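PDB 3WND: protein translation elongation factor 1A from Methanosarcina mazei, which binds cysteinyl-tRNA(Cys) when loaded with GTP and probably serves as a translation elongation factor of the SelB and EF-Tu kind. Local coordinates for residues T284-V289 against T333-L338; Q349-L354 against A364-S369. All coordinates share one frame; numbering follows the deposited sequence.

Overall arrangement
Both contacts belong to the C-terminal beta barrel, in which six antiparallel strands close on themselves. Contact 1 pairs strand 282-289 with strand 333-340; contact 2 pairs strand 352-355 with strand 363-369, and because 363-369 is also the other neighbour of 282-289, the two contacts are parts of one continuous sheet, their centres about 8 Å apart. Each is partly buried, with an inward face of hydrophobic side chains. They differ on the outward face. Contact 1, about 22 Å from the centre of the chain, carries threonines and glutamates there, whereas contact 2, about 14 Å from it, carries an arginine set among aromatic rings, which bonds to the nucleotide-binding domain.

Contact 1 (T284-V289 against T333-L338); sequences TLECTV and TCVLEL
Leu285 and Leu336 form one hydrogen-bonded pair of this antiparallel sheet, and Cys287 and Cys334 form the next. Each pair exchanges two backbone bonds. Leu336 N donates to Leu285 O at 2.7 Å, and Cys287 N to Cys334 O at 2.8 Å with an almost straight N-H...O angle of 173°. The non-hydrogen-bonded pairs between and beyond them add CA-H...O contacts, as where Val335 CA lies 3.2 Å from Leu285 O, giving that carbonyl a second, weaker neighbour.

Apolar contacts fill the inner face. Cys287 SG rests 3.9 Å from Leu336 CD1, while the sulfur of Cys334, held between its own backbone N and carbonyl carbon (chi1 65°), is 4.1 Å from Cys287 CB and also approaches Val289 CG2. Further along, Leu285 and Leu338 cross at about a right angle, their CD1 atoms meeting at 3.7 Å. Leu354 of contact 2 packs against Cys287, Leu336 and Leu338 from across the barrel interior.

On the outer face Thr284 CG2 touches Val335 CG1 at 3.7 Å. Glu286, bent at its CB-CG bond (chi2 -112°), lays its carboxylate carbon beside Val335 CG2, and its OE2 forms a salt bridge with Lys370.

The alternation suits a barrel wall: leucines and compact cysteines fill the interior, while beta-branched residues and glutamates serve outside. The two sulfurs, 5.1 Å apart from Cys287 SG to Cys334 SG, are not joined, so the inner face is held by packing rather than a disulfide.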
loop_
_atom_site.group_PDB
_atom_site.type_symbol
_atom_site.label_atom_id
_atom_site.label_comp_id
_atom_site.label_asym_id
_atom_site.label_seq_id
_atom_site.Cartn_x
_atom_site.Cartn_y
_atom_site.Cartn_z
ATOM N N THR A 284 20.728 -8.086 -2.566
ATOM C CA THR A 284 20.815 -9.100 -3.614
ATOM C C THR A 284 19.418 -9.682 -3.791
ATOM O O THR A 284 18.906 -10.363 -2.898
ATOM C CB THR A 284 21.756 -10.250 -3.155
ATOM O OG1 THR A 284 23.023 -9.705 -2.763
ATOM C CG2 THR A 284 21.929 -11.301 -4.251
ATOM N N LEU A 285 18.759 -9.358 -4.907
ATOM C CA LEU A 285 17.336 -9.771 -5.146
ATOM C C LEU A 285 17.140 -10.800 -6.249
ATOM O O LEU A 285 17.688 -10.627 -7.382
ATOM C CB LEU A 285 16.490 -8.532 -5.521
ATOM C CG LEU A 285 16.566 -7.374 -4.507
ATOM C CD1 LEU A 285 15.694 -6.192 -4.957
ATOM C CD2 LEU A 285 16.108 -7.799 -3.091
ATOM N N GLU A 286 16.253 -11.794 -5.995
ATOM C CA GLU A 286 15.785 -12.727 -7.017
ATOM C C GLU A 286 14.548 -11.983 -7.592
ATOM O O GLU A 286 13.578 -11.744 -6.881
ATOM C CB GLU A 286 15.327 -14.052 -6.402
ATOM C CG GLU A 286 16.437 -14.874 -5.726
ATOM C CD GLU A 286 16.735 -16.169 -6.473
ATOM O OE1 GLU A 286 16.254 -16.320 -7.628
ATOM O OE2 GLU A 286 17.423 -17.050 -5.900
ATOM N N CYS A 287 14.624 -11.614 -8.857
ATOM C CA CYS A 287 13.667 -10.672 -9.472
ATOM C C CYS A 287 12.980 -11.323 -10.642
ATOM O O CYS A 287 13.549 -12.206 -11.359
ATOM C CB CYS A 287 14.422 -9.451 -10.028
ATOM S SG CYS A 287 15.182 -8.438 -8.739
ATOM N N THR A 288 11.769 -10.835 -10.873
ATOM C CA THR A 288 10.982 -11.219 -11.994
ATOM C C THR A 288 10.707 -9.873 -12.662
ATOM O O THR A 288 10.092 -8.968 -12.041
ATOM C CB THR A 288 9.657 -11.859 -11.548
ATOM O OG1 THR A 288 9.915 -13.130 -10.965
ATOM C CG2 THR A 288 8.862 -12.126 -12.751
ATOM N N VAL A 289 11.192 -9.734 -13.895
ATOM C CA VAL A 289 11.068 -8.485 -14.677
ATOM C C VAL A 289 9.799 -8.415 -15.518
ATOM O O VAL A 289 9.401 -9.365 -16.161
ATOM C CB VAL A 289 12.312 -8.372 -15.625
ATOM C CG1 VAL A 289 12.310 -7.047 -16.425
ATOM C CG2 VAL A 289 13.660 -8.569 -14.845
ATOM N N THR A 333 13.621 -13.769 -15.504
ATOM C CA THR A 333 13.948 -13.861 -14.116
ATOM C C THR A 333 15.485 -13.798 -13.983
ATOM O O THR A 333 16.220 -14.256 -14.844
ATOM C CB THR A 333 13.372 -15.133 -13.435
ATOM O OG1 THR A 333 13.964 -16.244 -14.063
ATOM C CG2 THR A 333 11.869 -15.274 -13.577
ATOM N N CYS A 334 15.950 -13.132 -12.954
ATOM C CA CYS A 334 17.367 -12.902 -12.764
ATOM C C CYS A 334 17.629 -12.632 -11.287
ATOM O O CYS A 334 16.697 -12.438 -10.510
ATOM C CB CYS A 334 17.824 -11.717 -13.609
ATOM S SG CYS A 334 17.086 -10.151 -13.104
ATOM N N VAL A 335 18.908 -12.627 -10.939
ATOM C CA VAL A 335 19.363 -12.063 -9.702
ATOM C C VAL A 335 19.985 -10.737 -9.969
ATOM O O VAL A 335 20.864 -10.569 -10.878
ATOM C CB VAL A 335 20.311 -13.024 -8.913
ATOM C CG1 VAL A 335 20.881 -12.305 -7.687
ATOM C CG2 VAL A 335 19.522 -14.304 -8.544
ATOM N N LEU A 336 19.566 -9.755 -9.171
ATOM C CA LEU A 336 20.176 -8.468 -9.248
ATOM C C LEU A 336 20.968 -8.140 -7.964
ATOM O O LEU A 336 20.439 -8.218 -6.857
ATOM C CB LEU A 336 19.177 -7.356 -9.513
ATOM C CG LEU A 336 18.418 -7.420 -10.865
ATOM C CD1 LEU A 336 17.452 -6.202 -10.991
ATOM C CD2 LEU A 336 19.377 -7.458 -12.056
ATOM N N GLU A 337 22.262 -7.802 -8.130
ATOM C CA GLU A 337 23.001 -7.275 -7.000
ATOM C C GLU A 337 22.855 -5.767 -7.157
ATOM O O GLU A 337 23.248 -5.196 -8.161
ATOM C CB GLU A 337 24.482 -7.816 -7.073
ATOM C CG GLU A 337 24.593 -9.008 -6.108
ATOM C CD GLU A 337 25.749 -9.936 -6.391
ATOM O OE1 GLU A 337 26.720 -9.421 -6.919
ATOM O OE2 GLU A 337 25.702 -11.174 -6.113
ATOM N N LEU A 338 22.271 -5.116 -6.148
ATOM C CA LEU A 338 21.997 -3.694 -6.212
ATOM C C LEU A 338 22.772 -2.910 -5.106
ATOM O O LEU A 338 22.895 -3.413 -4.039
ATOM C CB LEU A 338 20.467 -3.490 -5.990
ATOM C CG LEU A 338 19.576 -4.115 -7.044
ATOM C CD1 LEU A 338 18.140 -3.838 -6.548
ATOM C CD2 LEU A 338 19.772 -3.474 -8.429
#

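Contact 2 (Q349-L354 against A364-S369)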
loop_
_atom_site.group_PDB
_atom_site.type_symbol
_atom_site.label_atom_id
_atom_site.label_comp_id
_atom_site.label_asym_id
_atom_site.label_seq_id
_atom_site.Cartn_x
_atom_site.Cartn_y
_atom_site.Cartn_z
ATOM N N GLN A 349 10.407 -11.496 4.071
ATOM C CA GLN A 349 9.047 -11.598 3.573
ATOM C C GLN A 349 8.636 -10.346 2.762
ATOM O O GLN A 349 7.571 -10.279 2.213
ATOM C CB GLN A 349 8.005 -11.865 4.700
ATOM C CG GLN A 349 7.860 -10.737 5.768
ATOM C CD GLN A 349 8.695 -11.052 6.956
ATOM O OE1 GLN A 349 9.753 -11.628 6.805
ATOM N NE2 GLN A 349 8.266 -10.643 8.149
ATOM N N ASP A 350 9.425 -9.295 2.855
ATOM C CA ASP A 350 9.015 -8.014 2.261
ATOM C C ASP A 350 9.326 -8.004 0.774
ATOM O O ASP A 350 10.439 -8.251 0.356
ATOM C CB ASP A 350 9.736 -6.809 2.907
ATOM C CG ASP A 350 9.335 -6.553 4.314
ATOM O OD1 ASP A 350 8.256 -6.896 4.752
ATOM O OD2 ASP A 350 10.162 -5.936 5.009
ATOM N N ARG A 351 8.260 -7.772 -0.023
ATOM C CA ARG A 351 8.417 -7.735 -1.483
ATOM C C ARG A 351 9.087 -6.388 -1.855
ATOM O O ARG A 351 8.686 -5.301 -1.384
ATOM C CB ARG A 351 7.072 -7.929 -2.231
ATOM C CG ARG A 351 7.251 -7.943 -3.714
ATOM C CD ARG A 351 5.901 -7.992 -4.436
ATOM N NE ARG A 351 5.196 -9.171 -4.008
ATOM C CZ ARG A 351 4.824 -10.227 -4.738
ATOM N NH1 ARG A 351 4.948 -10.270 -6.041
ATOM N NH2 ARG A 351 4.256 -11.260 -4.113
ATOM N N PHE A 352 10.113 -6.477 -2.688
ATOM C CA PHE A 352 10.760 -5.254 -3.230
ATOM C C PHE A 352 10.124 -5.005 -4.633
ATOM O O PHE A 352 9.874 -5.912 -5.400
ATOM C CB PHE A 352 12.239 -5.522 -3.493
ATOM C CG PHE A 352 13.099 -5.542 -2.234
ATOM C CD1 PHE A 352 13.953 -4.488 -1.964
ATOM C CD2 PHE A 352 13.082 -6.657 -1.365
ATOM C CE1 PHE A 352 14.803 -4.527 -0.848
ATOM C CE2 PHE A 352 13.853 -6.657 -0.209
ATOM C CZ PHE A 352 14.775 -5.605 0.020
ATOM N N LEU A 353 9.920 -3.740 -4.944
ATOM C CA LEU A 353 9.557 -3.326 -6.294
ATOM C C LEU A 353 10.689 -2.449 -6.846
ATOM O O LEU A 353 11.316 -1.685 -6.111
ATOM C CB LEU A 353 8.353 -2.446 -6.291
ATOM C CG LEU A 353 7.036 -3.092 -6.055
ATOM C CD1 LEU A 353 5.888 -2.023 -6.277
ATOM C CD2 LEU A 353 6.772 -4.369 -6.869
ATOM N N LEU A 354 10.997 -2.622 -8.129
ATOM C CA LEU A 354 11.998 -1.761 -8.775
ATOM C C LEU A 354 11.319 -1.004 -9.906
ATOM O O LEU A 354 10.507 -1.576 -10.645
ATOM C CB LEU A 354 13.047 -2.672 -9.442
ATOM C CG LEU A 354 13.802 -3.532 -8.387
ATOM C CD1 LEU A 354 14.772 -4.508 -9.062
ATOM C CD2 LEU A 354 14.534 -2.662 -7.349
ATOM N N ALA A 364 9.321 -1.837 -13.160
ATOM C CA ALA A 364 10.216 -2.711 -13.877
ATOM C C ALA A 364 10.211 -4.158 -13.425
ATOM O O ALA A 364 10.444 -5.050 -14.235
ATOM C CB ALA A 364 11.655 -2.135 -13.806
ATOM N N ALA A 365 10.039 -4.382 -12.138
ATOM C CA ALA A 365 10.313 -5.717 -11.602
ATOM C C ALA A 365 9.844 -5.777 -10.178
ATOM O O ALA A 365 9.734 -4.724 -9.521
ATOM C CB ALA A 365 11.821 -6.064 -11.622
ATOM N N TYR A 366 9.551 -7.032 -9.737
ATOM C CA TYR A 366 9.532 -7.250 -8.260
ATOM C C TYR A 366 10.640 -8.216 -7.923
ATOM O O TYR A 366 11.169 -8.933 -8.801
ATOM C CB TYR A 366 8.182 -7.809 -7.779
ATOM C CG TYR A 366 7.839 -9.241 -8.160
ATOM C CD1 TYR A 366 8.356 -10.339 -7.406
ATOM C CD2 TYR A 366 7.066 -9.516 -9.248
ATOM C CE1 TYR A 366 8.025 -11.670 -7.755
ATOM C CE2 TYR A 366 6.726 -10.833 -9.591
ATOM C CZ TYR A 366 7.268 -11.887 -8.848
ATOM O OH TYR A 366 6.910 -13.158 -9.163
ATOM N N GLY A 367 11.013 -8.233 -6.643
ATOM C CA GLY A 367 12.022 -9.249 -6.201
ATOM C C GLY A 367 11.972 -9.445 -4.719
ATOM O O GLY A 367 11.291 -8.703 -3.999
ATOM N N PHE A 368 12.650 -10.481 -4.293
ATOM C CA PHE A 368 12.815 -10.789 -2.866
ATOM C C PHE A 368 14.278 -10.939 -2.547
ATOM O O PHE A 368 15.042 -11.441 -3.372
ATOM C CB PHE A 368 12.083 -12.005 -2.561
ATOM C CG PHE A 368 10.679 -11.752 -2.556
ATOM C CD1 PHE A 368 10.053 -11.301 -1.354
ATOM C CD2 PHE A 368 9.912 -11.868 -3.758
ATOM C CE1 PHE A 368 8.695 -11.052 -1.353
ATOM C CE2 PHE A 368 8.550 -11.607 -3.735
ATOM C CZ PHE A 368 7.929 -11.264 -2.543
ATOM N N SER A 369 14.631 -10.579 -1.312
ATOM C CA SER A 369 15.989 -10.664 -0.797
ATOM C C SER A 369 16.376 -12.098 -0.744
ATOM O O SER A 369 15.665 -12.915 -0.158
ATOM C CB SER A 369 16.087 -10.044 0.564
ATOM O OG SER A 369 17.431 -10.134 0.989
HETATM O O HOH W 1 12.662 -9.794 0.595
#
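A classic beta bulge marks this hairpin of the C-terminal barrel: Ala364 and Ala365 stand opposite the single Leu354, whose O accepts from Ala364 N at 2.8 Å and, more bent and longer, from Ala365 N at 3.2 Å. Regular antiparallel pairing follows, with Phe352 N donating to Gly367 O at 2.8 Å. Glycine suits its place, since a side chain would project onto the face that Phe352 fills; Gly367 O lies at that ring's edge. Phe352 points into the barrel and packs on Leu285.

On the outer face Arg351 is held among aromatics. Its CB and CG lie obliquely above the CZ corner of the Phe368 ring, with CB 3.5 Å from Phe368 CZ. CZ and CE2 cover one face of the guanidinium, the planes 75° apart and so not stacked in parallel. A chi1 of 70° stands the Tyr366 ring up beside Arg351, whose NH1 sits 3.6 Å above the ring centre in a cation-pi contact, the planes 47° apart. NH1 also bonds to Leu109 O, tying the barrel to the nucleotide-binding domain.

Where the pairing ends, a water donates to Asp350 O at 2.7 Å and accepts from Ser369 N at 2.9 Å, in plane at the edge of the Phe352 ring.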